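Long-range contact in 3-dehydroquinate dehydratase (Clostridium difficile, PDB 4H3D), which catalyses the cis-dehydration of 3-dehydroquinate to 3-dehydroshikimate through an imine intermediate, the third step of the chorismate pathway: residues K106-E120 with V131-S145. Residues are numbered along the deposited sequence; the frame is centred on the assembly and turned at random.
Sequences KEISNTGLVDLIDVE and VVNFAHKKEVKVIIS
Strands 116-120 and 141-145 run parallel, tied by five backbone bonds from K141 N to D115 O through S145 N to V119 O; the middle one, I143 N to I117 O, is 2.9 Å long and nearly straight at 173°. Bulky beta-branched residues suit this extended backbone. On the face turned to helix 125-137, I117 and V119 meet V131: I117 CD1 presses V131 CG1 at 3.5 Å, tighter than usual, and also reaches A135 CB, whose small methyl leaves room for it. A chi1 of 56° sets I117 CG1 between backbone N and carbonyl carbon, from where CD1 reaches the helix, while CG2 packs on V140 CG1.

The helices 106-110 and 131-137 lie nearly parallel, their axes 9.2 Å apart at closest approach. F134 reaches from helix 131-137 across to the other: K106 CE lies over one ring face, 4.0 Å from F134 CG, while N110 OD1 and S109 CB sit at the edge. The ammonium of K106 pairs with E130. S109 OG, bonded to N105 O of its own helix, also accepts from a water that bridges to V131 O.

On the opposite sheet face, S145 OG donates to D118 OD1 on its syn side (2.8 Å). D118 OD2 and E120 OE2, the latter also accepting from S87 N, form salt bridges with R86, which binds 3-dehydroquinate, so this carboxylate pair is second-shell to the active site. Strand 116-120, helix 125-137 and strand 141-148 make a beta-alpha-beta unit of the TIM barrel.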
loop_
_atom_site.group_PDB
_atom_site.type_symbol
_atom_site.label_atom_id
_atom_site.label_comp_id
_atom_site.label_asym_id
_atom_site.label_seq_id
_atom_site.Cartn_x
_atom_site.Cartn_y
_atom_site.Cartn_z
ATOM N N LYS B 106 -25.969 21.529 14.239
ATOM C CA LYS B 106 -27.173 21.115 14.941
ATOM C C LYS B 106 -28.377 21.163 14.017
ATOM O O LYS B 106 -29.146 20.224 13.949
ATOM C CB LYS B 106 -27.393 21.989 16.173
ATOM C CG LYS B 106 -26.367 21.728 17.273
ATOM C CD LYS B 106 -26.651 22.548 18.530
ATOM C CE LYS B 106 -27.878 22.079 19.279
ATOM N NZ LYS B 106 -28.264 23.064 20.352
ATOM N N GLU B 107 -28.524 22.259 13.288
ATOM C CA GLU B 107 -29.658 22.415 12.396
ATOM C C GLU B 107 -29.663 21.377 11.302
ATOM O O GLU B 107 -30.726 20.860 10.937
ATOM C CB GLU B 107 -29.667 23.815 11.771
ATOM C CG GLU B 107 -30.145 24.882 12.707
ATOM C CD GLU B 107 -31.638 24.802 12.947
ATOM O OE1 GLU B 107 -32.394 24.506 11.984
ATOM O OE2 GLU B 107 -32.059 25.042 14.096
ATOM N N ILE B 108 -28.486 21.065 10.765
ATOM C CA ILE B 108 -28.409 20.093 9.701
ATOM C C ILE B 108 -28.658 18.689 10.251
ATOM O O ILE B 108 -29.324 17.887 9.591
ATOM C CB ILE B 108 -27.078 20.196 8.902
ATOM C CG1 ILE B 108 -27.001 21.550 8.205
ATOM C CG2 ILE B 108 -26.971 19.074 7.859
ATOM C CD1 ILE B 108 -28.253 21.941 7.444
ATOM N N SER B 109 -28.147 18.398 11.453
ATOM C CA SER B 109 -28.418 17.095 12.093
ATOM C C SER B 109 -29.902 16.932 12.315
ATOM O O SER B 109 -30.423 15.838 12.225
ATOM C CB SER B 109 -27.731 16.970 13.458
ATOM O OG SER B 109 -26.337 16.992 13.351
ATOM N N ASN B 110 -30.576 18.043 12.623
ATOM C CA ASN B 110 -32.008 18.026 12.889
ATOM C C ASN B 110 -32.883 17.693 11.668
ATOM O O ASN B 110 -34.011 17.237 11.834
ATOM C CB ASN B 110 -32.468 19.367 13.490
ATOM C CG ASN B 110 -33.869 19.299 14.026
ATOM O OD1 ASN B 110 -34.188 18.411 14.810
ATOM N ND2 ASN B 110 -34.731 20.229 13.597
ATOM N N THR B 111 -32.371 17.913 10.452
ATOM C CA THR B 111 -33.165 17.637 9.241
ATOM C C THR B 111 -33.471 16.166 9.042
ATOM O O THR B 111 -34.447 15.828 8.404
ATOM C CB THR B 111 -32.459 18.107 7.951
ATOM O OG1 THR B 111 -31.250 17.359 7.763
ATOM C CG2 THR B 111 -32.162 19.595 8.000
ATOM N N GLY B 112 -32.634 15.294 9.594
ATOM C CA GLY B 112 -32.777 13.868 9.381
ATOM C C GLY B 112 -32.218 13.460 8.012
ATOM O O GLY B 112 -32.290 12.299 7.636
ATOM N N LEU B 113 -31.634 14.413 7.284
ATOM C CA LEU B 113 -31.099 14.147 5.941
ATOM C C LEU B 113 -29.627 13.714 5.908
ATOM O O LEU B 113 -29.161 13.236 4.869
ATOM C CB LEU B 113 -31.288 15.377 5.039
ATOM C CG LEU B 113 -32.731 15.861 4.868
ATOM C CD1 LEU B 113 -32.796 17.037 3.894
ATOM C CD2 LEU B 113 -33.630 14.723 4.385
ATOM N N VAL B 114 -28.889 13.892 7.012
ATOM C CA VAL B 114 -27.469 13.462 7.068
ATOM C C VAL B 114 -27.296 12.274 8.001
ATOM O O VAL B 114 -27.940 12.189 9.050
ATOM C CB VAL B 114 -26.500 14.619 7.476
ATOM C CG1 VAL B 114 -26.583 15.770 6.456
ATOM C CG2 VAL B 114 -26.780 15.125 8.871
ATOM N N ASP B 115 -26.417 11.363 7.617
ATOM C CA ASP B 115 -26.183 10.134 8.362
ATOM C C ASP B 115 -25.031 10.260 9.348
ATOM O O ASP B 115 -25.022 9.575 10.386
ATOM C CB ASP B 115 -25.933 9.012 7.373
ATOM C CG ASP B 115 -27.097 8.819 6.458
ATOM O OD1 ASP B 115 -28.162 8.408 6.958
ATOM O OD2 ASP B 115 -26.968 9.095 5.251
ATOM N N LEU B 116 -24.059 11.108 8.995
ATOM C CA LEU B 116 -22.905 11.422 9.843
ATOM C C LEU B 116 -22.547 12.891 9.716
ATOM O O LEU B 116 -22.842 13.529 8.706
ATOM C CB LEU B 116 -21.637 10.647 9.429
ATOM C CG LEU B 116 -21.720 9.169 9.073
ATOM C CD1 LEU B 116 -21.992 8.993 7.574
ATOM C CD2 LEU B 116 -20.428 8.473 9.431
ATOM N N ILE B 117 -21.897 13.414 10.746
ATOM C CA ILE B 117 -21.337 14.754 10.712
ATOM C C ILE B 117 -19.917 14.669 11.229
ATOM O O ILE B 117 -19.608 13.790 12.030
ATOM C CB ILE B 117 -22.121 15.802 11.571
ATOM C CG1 ILE B 117 -22.251 15.342 13.034
ATOM C CG2 ILE B 117 -23.464 16.057 10.968
ATOM C CD1 ILE B 117 -22.801 16.454 13.998
ATOM N N ASP B 118 -19.066 15.579 10.768
ATOM C CA ASP B 118 -17.669 15.634 11.216
ATOM C C ASP B 118 -17.498 16.878 12.079
ATOM O O ASP B 118 -17.740 17.999 11.614
ATOM C CB ASP B 118 -16.713 15.624 10.001
ATOM C CG ASP B 118 -15.226 15.829 10.380
ATOM O OD1 ASP B 118 -14.927 16.764 11.146
ATOM O OD2 ASP B 118 -14.351 15.103 9.838
ATOM N N VAL B 119 -17.135 16.674 13.348
ATOM C CA VAL B 119 -16.888 17.783 14.257
ATOM C C VAL B 119 -15.407 17.753 14.696
ATOM O O VAL B 119 -14.854 16.707 14.971
ATOM C CB VAL B 119 -17.859 17.773 15.474
ATOM C CG1 VAL B 119 -19.319 17.701 14.986
ATOM C CG2 VAL B 119 -17.582 16.647 16.380
ATOM N N GLU B 120 -14.787 18.918 14.761
ATOM C CA GLU B 120 -13.365 19.022 15.075
ATOM C C GLU B 120 -13.057 19.040 16.575
ATOM O O GLU B 120 -13.613 19.854 17.312
ATOM C CB GLU B 120 -12.818 20.283 14.406
ATOM C CG GLU B 120 -12.800 20.173 12.926
ATOM C CD GLU B 120 -12.740 21.516 12.222
ATOM O OE1 GLU B 120 -12.720 22.561 12.913
ATOM O OE2 GLU B 120 -12.728 21.517 10.977
ATOM N N VAL B 131 -22.869 19.507 20.234
ATOM C CA VAL B 131 -23.128 18.956 18.911
ATOM C C VAL B 131 -23.232 17.426 18.927
ATOM O O VAL B 131 -24.092 16.861 18.253
ATOM C CB VAL B 131 -22.076 19.403 17.887
ATOM C CG1 VAL B 131 -22.414 18.849 16.520
ATOM C CG2 VAL B 131 -22.009 20.938 17.851
ATOM N N VAL B 132 -22.371 16.759 19.689
ATOM C CA VAL B 132 -22.427 15.289 19.744
ATOM C C VAL B 132 -23.726 14.794 20.384
ATOM O O VAL B 132 -24.382 13.910 19.847
ATOM C CB VAL B 132 -21.228 14.680 20.487
ATOM C CG1 VAL B 132 -21.463 13.192 20.743
ATOM C CG2 VAL B 132 -19.978 14.879 19.702
ATOM N N ASN B 133 -24.106 15.375 21.515
ATOM C CA ASN B 133 -25.319 14.953 22.197
ATOM C C ASN B 133 -26.545 15.156 21.318
ATOM O O ASN B 133 -27.421 14.294 21.260
ATOM C CB ASN B 133 -25.489 15.679 23.541
ATOM C CG ASN B 133 -24.542 15.164 24.611
ATOM O OD1 ASN B 133 -24.126 13.995 24.585
ATOM N ND2 ASN B 133 -24.207 16.032 25.581
ATOM N N PHE B 134 -26.590 16.272 20.595
ATOM C CA PHE B 134 -27.724 16.542 19.740
ATOM C C PHE B 134 -27.768 15.594 18.543
ATOM O O PHE B 134 -28.838 15.082 18.189
ATOM C CB PHE B 134 -27.756 17.990 19.271
ATOM C CG PHE B 134 -29.012 18.333 18.583
ATOM C CD1 PHE B 134 -30.165 18.580 19.320
ATOM C CD2 PHE B 134 -29.087 18.342 17.203
ATOM C CE1 PHE B 134 -31.348 18.870 18.690
ATOM C CE2 PHE B 134 -30.282 18.635 16.563
ATOM C CZ PHE B 134 -31.407 18.895 17.303
ATOM N N ALA B 135 -26.619 15.380 17.906
ATOM C CA ALA B 135 -26.527 14.443 16.806
ATOM C C ALA B 135 -27.033 13.078 17.251
ATOM O O ALA B 135 -27.816 12.443 16.543
ATOM C CB ALA B 135 -25.067 14.338 16.282
ATOM N N HIS B 136 -26.617 12.634 18.429
ATOM C CA HIS B 136 -27.060 11.317 18.902
ATOM C C HIS B 136 -28.543 11.269 19.176
ATOM O O HIS B 136 -29.188 10.251 18.910
ATOM C CB HIS B 136 -26.244 10.829 20.068
ATOM C CG HIS B 136 -24.848 10.445 19.684
ATOM N ND1 HIS B 136 -23.789 10.523 20.555
ATOM C CD2 HIS B 136 -24.335 10.021 18.502
ATOM C CE1 HIS B 136 -22.685 10.135 19.938
ATOM N NE2 HIS B 136 -22.988 9.824 18.693
ATOM N N LYS B 137 -29.100 12.375 19.665
ATOM C CA LYS B 137 -30.525 12.453 19.873
ATOM C C LYS B 137 -31.260 12.232 18.546
ATOM O O LYS B 137 -32.351 11.676 18.524
ATOM C CB LYS B 137 -30.910 13.805 20.470
ATOM C CG LYS B 137 -32.354 13.908 20.833
ATOM C CD LYS B 137 -32.678 15.212 21.485
ATOM C CE LYS B 137 -34.143 15.243 21.886
ATOM N NZ LYS B 137 -34.493 16.479 22.621
ATOM N N LYS B 138 -30.653 12.657 17.444
ATOM C CA LYS B 138 -31.243 12.515 16.103
ATOM C C LYS B 138 -30.719 11.290 15.330
ATOM O O LYS B 138 -30.916 11.184 14.139
ATOM C CB LYS B 138 -30.967 13.785 15.288
ATOM C CG LYS B 138 -31.515 15.062 15.909
ATOM C CD LYS B 138 -33.020 14.986 16.180
ATOM C CE LYS B 138 -33.807 14.613 14.918
ATOM N NZ LYS B 138 -35.277 14.419 15.194
ATOM N N GLU B 139 -30.040 10.373 16.011
ATOM C CA GLU B 139 -29.530 9.144 15.381
ATOM C C GLU B 139 -28.521 9.417 14.238
ATOM O O GLU B 139 -28.443 8.673 13.258
ATOM C CB GLU B 139 -30.687 8.275 14.886
ATOM C CG GLU B 139 -31.770 8.075 15.936
ATOM C CD GLU B 139 -32.843 7.071 15.520
ATOM O OE1 GLU B 139 -33.935 7.506 15.126
ATOM O OE2 GLU B 139 -32.586 5.852 15.580
ATOM N N VAL B 140 -27.762 10.489 14.395
ATOM C CA VAL B 140 -26.723 10.860 13.472
ATOM C C VAL B 140 -25.395 10.396 14.072
ATOM O O VAL B 140 -25.157 10.599 15.254
ATOM C CB VAL B 140 -26.704 12.387 13.264
ATOM C CG1 VAL B 140 -25.487 12.826 12.384
ATOM C CG2 VAL B 140 -28.008 12.835 12.666
ATOM N N LYS B 141 -24.551 9.755 13.261
ATOM C CA LYS B 141 -23.241 9.301 13.714
ATOM C C LYS B 141 -22.229 10.441 13.682
ATOM O O LYS B 141 -22.308 11.354 12.856
ATOM C CB LYS B 141 -22.747 8.121 12.873
ATOM C CG LYS B 141 -23.708 6.964 12.815
ATOM C CD LYS B 141 -24.081 6.421 14.193
ATOM C CE LYS B 141 -25.034 5.243 14.045
ATOM N NZ LYS B 141 -25.566 4.779 15.346
ATOM N N VAL B 142 -21.260 10.396 14.584
ATOM C CA VAL B 142 -20.323 11.491 14.667
ATOM C C VAL B 142 -18.881 11.067 14.488
ATOM O O VAL B 142 -18.409 10.118 15.107
ATOM C CB VAL B 142 -20.456 12.238 16.005
ATOM C CG1 VAL B 142 -19.427 13.407 16.096
ATOM C CG2 VAL B 142 -21.879 12.783 16.162
ATOM N N ILE B 143 -18.215 11.770 13.589
ATOM C CA ILE B 143 -16.788 11.663 13.405
ATOM C C ILE B 143 -16.229 12.865 14.179
ATOM O O ILE B 143 -16.710 13.979 13.993
ATOM C CB ILE B 143 -16.380 11.834 11.905
ATOM C CG1 ILE B 143 -16.735 10.595 11.093
ATOM C CG2 ILE B 143 -14.882 12.094 11.778
ATOM C CD1 ILE B 143 -16.456 10.755 9.605
ATOM N N ILE B 144 -15.286 12.640 15.098
ATOM C CA ILE B 144 -14.587 13.759 15.730
ATOM C C ILE B 144 -13.218 13.719 15.068
ATOM O O ILE B 144 -12.557 12.696 15.075
ATOM C CB ILE B 144 -14.494 13.645 17.248
ATOM C CG1 ILE B 144 -15.897 13.639 17.858
ATOM C CG2 ILE B 144 -13.631 14.794 17.812
ATOM C CD1 ILE B 144 -15.945 13.581 19.419
ATOM N N SER B 145 -12.819 14.811 14.449
ATOM C CA SER B 145 -11.580 14.821 13.697
ATOM C C SER B 145 -10.526 15.770 14.228
ATOM O O SER B 145 -10.823 16.740 14.932
ATOM C CB SER B 145 -11.873 15.182 12.231
ATOM O OG SER B 145 -12.349 16.515 12.114
HETATM O O HOH W 1 -25.623 18.199 16.026
HETATM O O HOH W 2 -26.953 7.960 11.122
#